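Local coordinates for protein ATP-dependent protease (Xanthomonas campestris pv. campestris, PDB 7CAY) that probably binds protein substrates, as the related N-terminal substrate-binding domain of Lon peptidase does, at residues A[8-12]-A[32-36]; A[16-20]-A[88-92]; A[154-159]-A[181-185]; A[171-175]-A[187-191]. All blocks are in the same frame, centred on the assembly; numbering follows the deposited sequence.

Overall arrangement
Starting from the N terminus, contact 1 closes first: strand 6-13 runs out, the chain goes through strand 22-27, and helix 30-42 folds back against that first strand. Contact 2 crosses it, because 16-20 leaves from inside that loop and meets strand 83-100 far later, tying the loop to strand 83-100. Contacts 3 and 4 follow in series and cross each other: helix 154-164 meets the start of helix 181-190, while helix 169-177 meets its end. Contact 2 joins the two halves. Pro19 and Arg92 pack on Trp159 of contact 3, and Val16 touches Arg172 of contact 4, so the sheet region abuts the helical region.

Contact 1: residues A[8-12]-A[32-36]; sequences LPLFP and YLDLV
Pro9 and Phe11 on strand 8-12 lie across from Leu35 and Tyr32 on helix 32-36, the two axes approaching to 11.1 Å and running at 141° to each other. Phe11 bridges most of that gap. Its CG stands anti to the carbonyl carbon (chi1 -85°), which lets the ring reach toward the helix. Tyr32 presents CD1 over one face of the phenyl ring, displaced toward the rim, with CD1 3.4 Å from Phe11 CE2. The planes of the two rings are inclined by 56° and their centroids lie 4.9 Å apart, an oblique aromatic pair. At the edge of the same phenyl ring, in its plane, sits Leu35 CD1, 3.4 Å from Phe11 CE1. Val36 CG2 adds a looser touch on Phe11 CZ at 4.1 Å. On the flanks, Pro9 CB meets Leu35 CD1 at 4.3 Å, while the far end of Tyr32 reaches Pro12, with OH 3.2 Å from Pro12 CD. Phe46 stacks on Phe11 from outside the pair, and Val27 borders Tyr32. No hydrogen bond joins the two segments; helix and strand are held by hydrophobic contact and by the fit of the Phe11 ring against Tyr32 at a face and Leu35 at an edge.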
loop_
_atom_site.group_PDB
_atom_site.type_symbol
_atom_site.label_atom_id
_atom_site.label_comp_id
_atom_site.label_asym_id
_atom_site.label_seq_id
_atom_site.Cartn_x
_atom_site.Cartn_y
_atom_site.Cartn_z
ATOM N N LEU A 8 -11.452 3.594 -8.915
ATOM C CA LEU A 8 -10.701 4.200 -7.828
ATOM C C LEU A 8 -9.586 5.068 -8.401
ATOM O O LEU A 8 -8.832 4.608 -9.277
ATOM C CB LEU A 8 -10.117 3.123 -6.902
ATOM C CG LEU A 8 -9.445 3.586 -5.608
ATOM C CD1 LEU A 8 -10.478 4.103 -4.616
ATOM C CD2 LEU A 8 -8.627 2.458 -4.997
ATOM N N PRO A 9 -9.449 6.315 -7.952
ATOM C CA PRO A 9 -8.326 7.143 -8.406
ATOM C C PRO A 9 -7.006 6.619 -7.861
ATOM O O PRO A 9 -6.893 6.268 -6.684
ATOM C CB PRO A 9 -8.650 8.532 -7.839
ATOM C CG PRO A 9 -10.112 8.483 -7.490
ATOM C CD PRO A 9 -10.379 7.067 -7.094
ATOM N N LEU A 10 -5.998 6.579 -8.727
ATOM C CA LEU A 10 -4.707 5.989 -8.402
ATOM C C LEU A 10 -3.635 7.069 -8.348
ATOM O O LEU A 10 -3.510 7.875 -9.276
ATOM C CB LEU A 10 -4.325 4.916 -9.425
ATOM C CG LEU A 10 -5.387 3.852 -9.718
ATOM C CD1 LEU A 10 -4.831 2.782 -10.648
ATOM C CD2 LEU A 10 -5.916 3.235 -8.436
ATOM N N PHE A 11 -2.862 7.079 -7.259
ATOM C CA PHE A 11 -1.743 7.995 -7.077
ATOM C C PHE A 11 -0.434 7.270 -7.338
ATOM O O PHE A 11 -0.187 6.212 -6.741
ATOM C CB PHE A 11 -1.742 8.580 -5.668
ATOM C CG PHE A 11 -2.626 9.784 -5.512
ATOM C CD1 PHE A 11 -3.939 9.756 -5.949
ATOM C CD2 PHE A 11 -2.144 10.945 -4.924
ATOM C CE1 PHE A 11 -4.755 10.861 -5.808
ATOM C CE2 PHE A 11 -2.960 12.054 -4.776
ATOM C CZ PHE A 11 -4.266 12.012 -5.220
ATOM N N PRO A 12 0.417 7.799 -8.210
ATOM C CA PRO A 12 1.643 7.083 -8.583
ATOM C C PRO A 12 2.808 7.343 -7.639
ATOM O O PRO A 12 3.223 8.492 -7.457
ATOM C CB PRO A 12 1.935 7.627 -9.984
ATOM C CG PRO A 12 1.414 9.035 -9.934
ATOM C CD PRO A 12 0.220 9.024 -9.007
ATOM N N TYR A 32 -3.527 16.911 -8.351
ATOM C CA TYR A 32 -3.571 16.083 -7.151
ATOM C C TYR A 32 -4.218 16.814 -5.981
ATOM O O TYR A 32 -4.855 16.179 -5.134
ATOM C CB TYR A 32 -2.164 15.619 -6.774
ATOM C CG TYR A 32 -1.578 14.624 -7.748
ATOM C CD1 TYR A 32 -2.104 13.344 -7.858
ATOM C CD2 TYR A 32 -0.500 14.962 -8.554
ATOM C CE1 TYR A 32 -1.576 12.430 -8.746
ATOM C CE2 TYR A 32 0.036 14.054 -9.443
ATOM C CZ TYR A 32 -0.506 12.790 -9.535
ATOM O OH TYR A 32 0.026 11.884 -10.421
ATOM N N LEU A 33 -4.071 18.139 -5.916
ATOM C CA LEU A 33 -4.690 18.893 -4.830
ATOM C C LEU A 33 -6.206 18.944 -4.988
ATOM O O LEU A 33 -6.943 18.808 -4.005
ATOM C CB LEU A 33 -4.105 20.304 -4.769
ATOM C CG LEU A 33 -4.646 21.206 -3.657
ATOM C CD1 LEU A 33 -4.344 20.607 -2.291
ATOM C CD2 LEU A 33 -4.077 22.612 -3.771
ATOM N N ASP A 34 -6.690 19.139 -6.217
ATOM C CA ASP A 34 -8.130 19.204 -6.442
ATOM C C ASP A 34 -8.800 17.855 -6.212
ATOM O O ASP A 34 -9.969 17.806 -5.811
ATOM C CB ASP A 34 -8.418 19.707 -7.858
ATOM N N LEU A 35 -8.082 16.754 -6.453
ATOM C CA LEU A 35 -8.658 15.434 -6.225
ATOM C C LEU A 35 -8.824 15.154 -4.735
ATOM O O LEU A 35 -9.847 14.602 -4.314
ATOM C CB LEU A 35 -7.790 14.363 -6.889
ATOM C CG LEU A 35 -8.299 12.916 -6.942
ATOM C CD1 LEU A 35 -7.948 12.139 -5.676
ATOM C CD2 LEU A 35 -9.803 12.873 -7.203
ATOM N N VAL A 36 -7.828 15.520 -3.924
ATOM C CA VAL A 36 -7.919 15.292 -2.484
ATOM C C VAL A 36 -9.045 16.121 -1.883
ATOM O O VAL A 36 -9.773 15.658 -0.995
ATOM C CB VAL A 36 -6.568 15.592 -1.807
ATOM C CG1 VAL A 36 -6.679 15.426 -0.300
ATOM C CG2 VAL A 36 -5.486 14.682 -2.362
#

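Contact 2: residues A[16-20]-A[88-92]; sequences VLLPG and RGTRR
The guanidinium of Arg88 meets Gly20 at its edge: NH1 donates to Gly20 O at 3.3 Å, with the oxygen 23° out of the guanidinium plane and the donor nearly in line with the carbonyl, at a C=O...N angle of 162°. The rest of that group is engaged elsewhere, NE forming a salt bridge with Glu73. The Arg88 chain leaves the strand extended, then bends at chi3 (-59°), which brings NH1 round to the glycine while CG lies beside the same oxygen. A second bond runs from Gly20 N to Gly89 O, though its modelled length of 2.5 Å is doubtful at this resolution. Just before Gly20 the loop backbone lies close on Gly89, with Pro19 CA 4.1 Å from Gly89 CA. Leu17 closes one side, its CD2 3.9 Å from Gly89 CA. Farther along the strand, Pro19 CG is 3.7 Å from Arg92 CG, on the aliphatic part of that arginine, while its charged end goes to Asp179. Trp159 packs on both Pro19 and Arg92. Gly89 also pairs with Ala21, so the loop runs on into the antiparallel pairing of strands 22-27 and 83-100, at the junction of beta-rich and helical parts typical of the Lon N-terminal domain.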
loop_
_atom_site.group_PDB
_atom_site.type_symbol
_atom_site.label_atom_id
_atom_site.label_comp_id
_atom_site.label_asym_id
_atom_site.label_seq_id
_atom_site.Cartn_x
_atom_site.Cartn_y
_atom_site.Cartn_z
ATOM N N VAL A 16 5.996 0.835 -3.263
ATOM C CA VAL A 16 4.697 0.280 -2.913
ATOM C C VAL A 16 4.354 0.659 -1.476
ATOM O O VAL A 16 5.236 0.869 -0.627
ATOM C CB VAL A 16 4.670 -1.249 -3.106
ATOM C CG1 VAL A 16 5.465 -1.642 -4.344
ATOM C CG2 VAL A 16 5.186 -1.970 -1.872
ATOM N N LEU A 17 3.061 0.781 -1.208
ATOM C CA LEU A 17 2.556 1.028 0.134
ATOM C C LEU A 17 2.009 -0.280 0.690
ATOM O O LEU A 17 1.039 -0.827 0.156
ATOM C CB LEU A 17 1.473 2.106 0.126
ATOM C CG LEU A 17 0.869 2.403 1.499
ATOM C CD1 LEU A 17 1.952 2.833 2.481
ATOM C CD2 LEU A 17 -0.209 3.465 1.387
ATOM N N LEU A 18 2.637 -0.784 1.737
ATOM C CA LEU A 18 2.160 -2.018 2.331
ATOM C C LEU A 18 0.960 -1.737 3.234
ATOM O O LEU A 18 0.828 -0.637 3.777
ATOM C CB LEU A 18 3.270 -2.686 3.133
ATOM C CG LEU A 18 4.582 -2.903 2.377
ATOM C CD1 LEU A 18 5.628 -3.519 3.290
ATOM C CD2 LEU A 18 4.359 -3.770 1.151
ATOM N N PRO A 19 0.060 -2.708 3.390
ATOM C CA PRO A 19 -1.092 -2.502 4.276
ATOM C C PRO A 19 -0.651 -2.239 5.709
ATOM O O PRO A 19 0.274 -2.872 6.222
ATOM C CB PRO A 19 -1.870 -3.818 4.155
ATOM C CG PRO A 19 -1.470 -4.365 2.825
ATOM C CD PRO A 19 -0.033 -3.977 2.649
ATOM N N GLY A 20 -1.322 -1.285 6.350
ATOM C CA GLY A 20 -1.010 -0.931 7.720
ATOM C C GLY A 20 0.156 0.029 7.845
ATOM O O GLY A 20 0.251 0.777 8.822
ATOM N N ARG A 88 -2.068 5.849 5.376
ATOM C CA ARG A 88 -1.864 4.509 5.906
ATOM C C ARG A 88 -2.536 3.497 4.991
ATOM O O ARG A 88 -3.642 3.731 4.492
ATOM C CB ARG A 88 -2.411 4.369 7.331
ATOM C CG ARG A 88 -2.010 3.070 8.017
ATOM C CD ARG A 88 -2.668 2.935 9.376
ATOM N NE ARG A 88 -2.312 4.032 10.271
ATOM C CZ ARG A 88 -1.287 4.005 11.116
ATOM N NH1 ARG A 88 -0.509 2.932 11.184
ATOM N NH2 ARG A 88 -1.040 5.049 11.896
ATOM N N GLY A 89 -1.861 2.369 4.777
ATOM C CA GLY A 89 -2.370 1.351 3.868
ATOM C C GLY A 89 -3.507 0.549 4.481
ATOM O O GLY A 89 -3.364 -0.031 5.564
ATOM N N THR A 90 -4.644 0.506 3.773
ATOM C CA THR A 90 -5.811 -0.237 4.218
ATOM C C THR A 90 -5.960 -1.448 3.305
ATOM O O THR A 90 -5.163 -2.397 3.412
ATOM C CB THR A 90 -7.052 0.664 4.242
ATOM O OG1 THR A 90 -7.309 1.157 2.920
ATOM C CG2 THR A 90 -6.834 1.841 5.177
ATOM N N ARG A 91 -6.924 -1.464 2.390
ATOM C CA ARG A 91 -7.203 -2.650 1.593
ATOM C C ARG A 91 -6.334 -2.705 0.343
ATOM O O ARG A 91 -5.922 -1.677 -0.201
ATOM C CB ARG A 91 -8.675 -2.692 1.185
ATOM C CG ARG A 91 -9.648 -2.832 2.339
ATOM C CD ARG A 91 -11.076 -2.733 1.835
ATOM N NE ARG A 91 -11.325 -1.450 1.182
ATOM C CZ ARG A 91 -12.436 -1.153 0.517
ATOM N NH1 ARG A 91 -13.407 -2.049 0.409
ATOM N NH2 ARG A 91 -12.577 0.040 -0.043
ATOM N N ARG A 92 -6.066 -3.925 -0.113
ATOM C CA ARG A 92 -5.365 -4.147 -1.369
ATOM C C ARG A 92 -6.367 -4.347 -2.498
ATOM O O ARG A 92 -7.463 -4.876 -2.296
ATOM C CB ARG A 92 -4.444 -5.363 -1.276
ATOM C CG ARG A 92 -3.303 -5.209 -0.295
ATOM C CD ARG A 92 -2.572 -6.526 -0.095
ATOM N NE ARG A 92 -3.492 -7.606 0.248
ATOM C CZ ARG A 92 -3.768 -8.638 -0.542
ATOM N NH1 ARG A 92 -3.185 -8.749 -1.725
ATOM N NH2 ARG A 92 -4.623 -9.566 -0.142
#

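Contact 3: residues A[154-159]-A[181-185]; sequences AAWVGW and PHRRL
Trp159 and Arg184, which touch across the two helices, both turn toward OD1 of Asp116: Trp159 NE1 donates a hydrogen bond to it, and Arg184 NH1 makes a long, weak ion pair. Asp116 probably helps to orient both, while Arg184 NE is held by the backbone oxygen of Glu178. The guanidinium lies over one face of the indole, offset toward the rim, with the planes 12° apart, its CZ 3.3 Å from Trp159 CZ2. Nearer the arginine backbone, CD makes a CH-pi contact with the six-membered ring, 3.9 Å from its centroid. Behind the guanidinium, Pro181 CA sits over the centre of the other face, so the group is sandwiched between helix 181-185 and the tryptophan. The bend at chi3 (-81°) lays it flat there. The rest of the interface is mostly apolar. Ala155 CB rests 3.9 Å from Pro181 CB, and Ala154 CB touches Leu185 CD1 at 3.8 Å. Gly158, lacking a side chain, lets Leu185 CD2 come to 3.6 Å from its CA. Small residues on one helix and larger ones on the other allow the segment axes to approach to 8.7 Å at 35°, close helix-helix packing in the helical bundle found in Lon N-terminal domains.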
loop_
_atom_site.group_PDB
_atom_site.type_symbol
_atom_site.label_atom_id
_atom_site.label_comp_id
_atom_site.label_asym_id
_atom_site.label_seq_id
_atom_site.Cartn_x
_atom_site.Cartn_y
_atom_site.Cartn_z
ATOM N N ALA A 154 -0.428 -14.084 10.997
ATOM C CA ALA A 154 0.525 -14.296 9.911
ATOM C C ALA A 154 0.553 -13.113 8.950
ATOM O O ALA A 154 1.623 -12.712 8.479
ATOM C CB ALA A 154 0.192 -15.584 9.161
ATOM N N ALA A 155 -0.614 -12.547 8.639
ATOM C CA ALA A 155 -0.648 -11.397 7.745
ATOM C C ALA A 155 -0.003 -10.175 8.382
ATOM O O ALA A 155 0.599 -9.356 7.678
ATOM C CB ALA A 155 -2.087 -11.088 7.336
ATOM N N TRP A 156 -0.104 -10.036 9.705
ATOM C CA TRP A 156 0.458 -8.860 10.362
ATOM C C TRP A 156 1.980 -8.928 10.406
ATOM O O TRP A 156 2.664 -7.966 10.036
ATOM C CB TRP A 156 -0.119 -8.713 11.771
ATOM C CG TRP A 156 0.122 -7.351 12.341
ATOM C CD1 TRP A 156 -0.667 -6.249 12.188
ATOM C CD2 TRP A 156 1.240 -6.939 13.135
ATOM N NE1 TRP A 156 -0.116 -5.178 12.847
ATOM C CE2 TRP A 156 1.056 -5.576 13.437
ATOM C CE3 TRP A 156 2.374 -7.592 13.626
ATOM C CZ2 TRP A 156 1.965 -4.853 14.204
ATOM C CZ3 TRP A 156 3.275 -6.874 14.390
ATOM C CH2 TRP A 156 3.065 -5.518 14.671
ATOM N N VAL A 157 2.532 -10.058 10.857
ATOM C CA VAL A 157 3.983 -10.218 10.880
ATOM C C VAL A 157 4.545 -10.170 9.465
ATOM O O VAL A 157 5.687 -9.742 9.254
ATOM C CB VAL A 157 4.370 -11.523 11.612
ATOM C CG1 VAL A 157 3.687 -12.724 10.982
ATOM C CG2 VAL A 157 5.880 -11.720 11.624
ATOM N N GLY A 158 3.750 -10.580 8.475
ATOM C CA GLY A 158 4.213 -10.525 7.098
ATOM C C GLY A 158 4.336 -9.104 6.581
ATOM O O GLY A 158 5.356 -8.729 5.995
ATOM N N TRP A 159 3.297 -8.291 6.791
ATOM C CA TRP A 159 3.351 -6.900 6.358
ATOM C C TRP A 159 4.385 -6.086 7.126
ATOM O O TRP A 159 4.861 -5.072 6.610
ATOM C CB TRP A 159 1.975 -6.240 6.498
ATOM C CG TRP A 159 0.903 -6.790 5.583
ATOM C CD1 TRP A 159 -0.372 -7.131 5.933
ATOM C CD2 TRP A 159 1.012 -7.046 4.174
ATOM N NE1 TRP A 159 -1.060 -7.588 4.836
ATOM C CE2 TRP A 159 -0.235 -7.546 3.744
ATOM C CE3 TRP A 159 2.042 -6.905 3.236
ATOM C CZ2 TRP A 159 -0.479 -7.901 2.419
ATOM C CZ3 TRP A 159 1.799 -7.265 1.927
ATOM C CH2 TRP A 159 0.548 -7.756 1.528
ATOM N N PRO A 181 -1.474 -15.026 3.315
ATOM C CA PRO A 181 -0.470 -14.606 4.308
ATOM C C PRO A 181 0.662 -15.601 4.497
ATOM O O PRO A 181 1.805 -15.189 4.727
ATOM C CB PRO A 181 -1.297 -14.443 5.592
ATOM C CG PRO A 181 -2.699 -14.222 5.118
ATOM C CD PRO A 181 -2.836 -15.045 3.875
ATOM N N HIS A 182 0.381 -16.900 4.408
ATOM C CA HIS A 182 1.419 -17.890 4.674
ATOM C C HIS A 182 2.377 -18.032 3.497
ATOM O O HIS A 182 3.596 -18.102 3.694
ATOM C CB HIS A 182 0.781 -19.234 5.021
ATOM C CG HIS A 182 -0.274 -19.140 6.080
ATOM N ND1 HIS A 182 -1.620 -19.092 5.786
ATOM C CD2 HIS A 182 -0.180 -19.072 7.428
ATOM C CE1 HIS A 182 -2.310 -19.005 6.909
ATOM N NE2 HIS A 182 -1.461 -18.991 7.920
ATOM N N ARG A 183 1.853 -18.074 2.269
ATOM C CA ARG A 183 2.737 -18.070 1.107
ATOM C C ARG A 183 3.496 -16.757 0.999
ATOM O O ARG A 183 4.590 -16.716 0.425
ATOM C CB ARG A 183 1.942 -18.341 -0.172
ATOM C CG ARG A 183 2.150 -19.744 -0.725
ATOM C CD ARG A 183 1.406 -19.970 -2.035
ATOM N NE ARG A 183 -0.034 -20.121 -1.839
ATOM C CZ ARG A 183 -0.945 -19.264 -2.289
ATOM N NH1 ARG A 183 -0.569 -18.193 -2.977
ATOM N NH2 ARG A 183 -2.234 -19.484 -2.061
ATOM N N ARG A 184 2.933 -15.677 1.547
ATOM C CA ARG A 184 3.665 -14.419 1.638
ATOM C C ARG A 184 4.891 -14.571 2.529
ATOM O O ARG A 184 5.997 -14.156 2.165
ATOM C CB ARG A 184 2.742 -13.322 2.169
ATOM C CG ARG A 184 2.641 -12.094 1.283
ATOM C CD ARG A 184 1.729 -11.056 1.913
ATOM N NE ARG A 184 0.316 -11.339 1.673
ATOM C CZ ARG A 184 -0.645 -11.160 2.573
ATOM N NH1 ARG A 184 -0.344 -10.714 3.786
ATOM N NH2 ARG A 184 -1.906 -11.436 2.265
ATOM N N LEU A 185 4.712 -15.183 3.702
ATOM C CA LEU A 185 5.831 -15.418 4.607
ATOM C C LEU A 185 6.805 -16.456 4.069
ATOM O O LEU A 185 7.978 -16.447 4.460
ATOM C CB LEU A 185 5.311 -15.848 5.980
ATOM C CG LEU A 185 4.652 -14.748 6.817
ATOM C CD1 LEU A 185 3.797 -15.347 7.922
ATOM C CD2 LEU A 185 5.709 -13.824 7.404
#

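Contact 4: residues A[171-175]-A[187-191]; sequences QRLSL and QLLAW
Gln171, the first residue of its helical segment, lies flat against the indole of Trp191. Its amide and the ring planes are 2° apart, a true stack, with NE2 3.8 Å from Trp191 CD1 and the amide carbon CD at 3.8 Å from Trp191 CG, over the pyrrole side. Nearer the backbone, CG stands over the middle of the indole and CB makes a CH-pi contact with the six-membered ring, 3.8 Å from its centroid. The glutamine thus runs along the whole ring; its extended chain beyond CG makes that possible. On the opposite face of the indole lies the backbone oxygen of Gln187, from the tryptophan's own segment.

One helical turn on, Ser174 meets the edge of the indole, CB 3.4 Å from Trp191 CH2. Its OG gives a weak hydrogen bond to Gln187 OE1 at 3.3 Å, and its backbone O accepts an equally weak one from Gln187 NE2 at 3.4 Å. Gln187 CG sits between the backbone N and the carbonyl carbon (chi1 76°), and from there the straight chain carries the amide over to the serine.

Leu175 then fills the inner side. CG abuts the indole edge at Trp191 CZ3, CD2 lies along the Gln187 chain, and CD1 meets Leu188 CD1 at 3.8 Å, the two leucines at about a right angle. Leu167 borders Leu175, Leu188 and Trp191, while Leu161 and Ala162 bring helix 154-164 against the leucines. This is the end of a small helical bundle, where Trp191, near the C-terminal end of helix 181-190, packs across helix 169-177.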
loop_
_atom_site.group_PDB
_atom_site.type_symbol
_atom_site.label_atom_id
_atom_site.label_comp_id
_atom_site.label_asym_id
_atom_site.label_seq_id
_atom_site.Cartn_x
_atom_site.Cartn_y
_atom_site.Cartn_z
ATOM N N GLN A 171 10.474 -6.812 -4.846
ATOM C CA GLN A 171 10.133 -7.830 -3.857
ATOM C C GLN A 171 8.920 -7.416 -3.034
ATOM O O GLN A 171 8.061 -8.247 -2.717
ATOM C CB GLN A 171 11.334 -8.098 -2.950
ATOM C CG GLN A 171 12.525 -8.711 -3.670
ATOM C CD GLN A 171 13.759 -8.786 -2.798
ATOM O OE1 GLN A 171 13.781 -8.253 -1.688
ATOM N NE2 GLN A 171 14.797 -9.448 -3.295
ATOM N N ARG A 172 8.826 -6.134 -2.681
ATOM C CA ARG A 172 7.660 -5.668 -1.941
ATOM C C ARG A 172 6.407 -5.694 -2.805
ATOM O O ARG A 172 5.302 -5.900 -2.290
ATOM C CB ARG A 172 7.918 -4.264 -1.393
ATOM C CG ARG A 172 9.247 -4.147 -0.672
ATOM C CD ARG A 172 9.275 -2.990 0.308
ATOM N NE ARG A 172 10.538 -2.962 1.040
ATOM C CZ ARG A 172 10.698 -2.413 2.241
ATOM N NH1 ARG A 172 9.670 -1.850 2.859
ATOM N NH2 ARG A 172 11.888 -2.439 2.828
ATOM N N LEU A 173 6.559 -5.499 -4.117
ATOM C CA LEU A 173 5.419 -5.598 -5.023
ATOM C C LEU A 173 4.938 -7.038 -5.145
ATOM O O LEU A 173 3.731 -7.292 -5.233
ATOM C CB LEU A 173 5.796 -5.039 -6.396
ATOM C CG LEU A 173 4.760 -5.158 -7.516
ATOM C CD1 LEU A 173 3.533 -4.310 -7.221
ATOM C CD2 LEU A 173 5.378 -4.771 -8.845
ATOM N N SER A 174 5.870 -7.994 -5.157
ATOM C CA SER A 174 5.489 -9.400 -5.239
ATOM C C SER A 174 4.732 -9.839 -3.991
ATOM O O SER A 174 3.780 -10.621 -4.081
ATOM C CB SER A 174 6.729 -10.265 -5.453
ATOM O OG SER A 174 6.391 -11.641 -5.507
ATOM N N LEU A 175 5.142 -9.348 -2.819
ATOM C CA LEU A 175 4.397 -9.630 -1.597
ATOM C C LEU A 175 2.994 -9.044 -1.664
ATOM O O LEU A 175 2.024 -9.684 -1.240
ATOM C CB LEU A 175 5.152 -9.082 -0.384
ATOM C CG LEU A 175 6.486 -9.760 -0.066
ATOM C CD1 LEU A 175 7.310 -8.933 0.905
ATOM C CD2 LEU A 175 6.259 -11.157 0.484
ATOM N N GLN A 187 7.812 -16.781 0.851
ATOM C CA GLN A 187 8.737 -16.084 -0.034
ATOM C C GLN A 187 9.419 -14.911 0.654
ATOM O O GLN A 187 10.533 -14.540 0.267
ATOM C CB GLN A 187 8.022 -15.603 -1.302
ATOM C CG GLN A 187 7.142 -14.380 -1.126
ATOM C CD GLN A 187 6.698 -13.795 -2.458
ATOM O OE1 GLN A 187 7.229 -14.148 -3.514
ATOM N NE2 GLN A 187 5.719 -12.895 -2.415
ATOM N N LEU A 188 8.779 -14.324 1.668
ATOM C CA LEU A 188 9.474 -13.362 2.517
ATOM C C LEU A 188 10.638 -14.021 3.242
ATOM O O LEU A 188 11.621 -13.354 3.585
ATOM C CB LEU A 188 8.494 -12.744 3.516
ATOM C CG LEU A 188 8.997 -11.638 4.445
ATOM C CD1 LEU A 188 9.468 -10.436 3.643
ATOM C CD2 LEU A 188 7.905 -11.238 5.427
ATOM N N LEU A 189 10.545 -15.334 3.473
ATOM C CA LEU A 189 11.641 -16.073 4.087
ATOM C C LEU A 189 12.819 -16.224 3.134
ATOM O O LEU A 189 13.975 -16.231 3.575
ATOM C CB LEU A 189 11.139 -17.444 4.546
ATOM C CG LEU A 189 12.156 -18.423 5.132
ATOM C CD1 LEU A 189 12.861 -17.794 6.319
ATOM C CD2 LEU A 189 11.478 -19.721 5.534
ATOM N N ALA A 190 12.552 -16.342 1.831
ATOM C CA ALA A 190 13.638 -16.472 0.864
ATOM C C ALA A 190 14.404 -15.164 0.709
ATOM O O ALA A 190 15.639 -15.167 0.626
ATOM C CB ALA A 190 13.089 -16.934 -0.486
ATOM N N TRP A 191 13.693 -14.040 0.670
ATOM C CA TRP A 191 14.313 -12.734 0.488
ATOM C C TRP A 191 14.988 -12.212 1.747
ATOM O O TRP A 191 15.609 -11.144 1.701
ATOM C CB TRP A 191 13.267 -11.728 0.012
ATOM C CG TRP A 191 12.692 -12.091 -1.308
ATOM C CD1 TRP A 191 13.309 -12.787 -2.306
ATOM C CD2 TRP A 191 11.375 -11.797 -1.777
ATOM N NE1 TRP A 191 12.458 -12.936 -3.375
ATOM C CE2 TRP A 191 11.264 -12.336 -3.074
ATOM C CE3 TRP A 191 10.280 -11.125 -1.229
ATOM C CZ2 TRP A 191 10.103 -12.226 -3.830
ATOM C CZ3 TRP A 191 9.129 -11.017 -1.981
ATOM C CH2 TRP A 191 9.049 -11.565 -3.267
#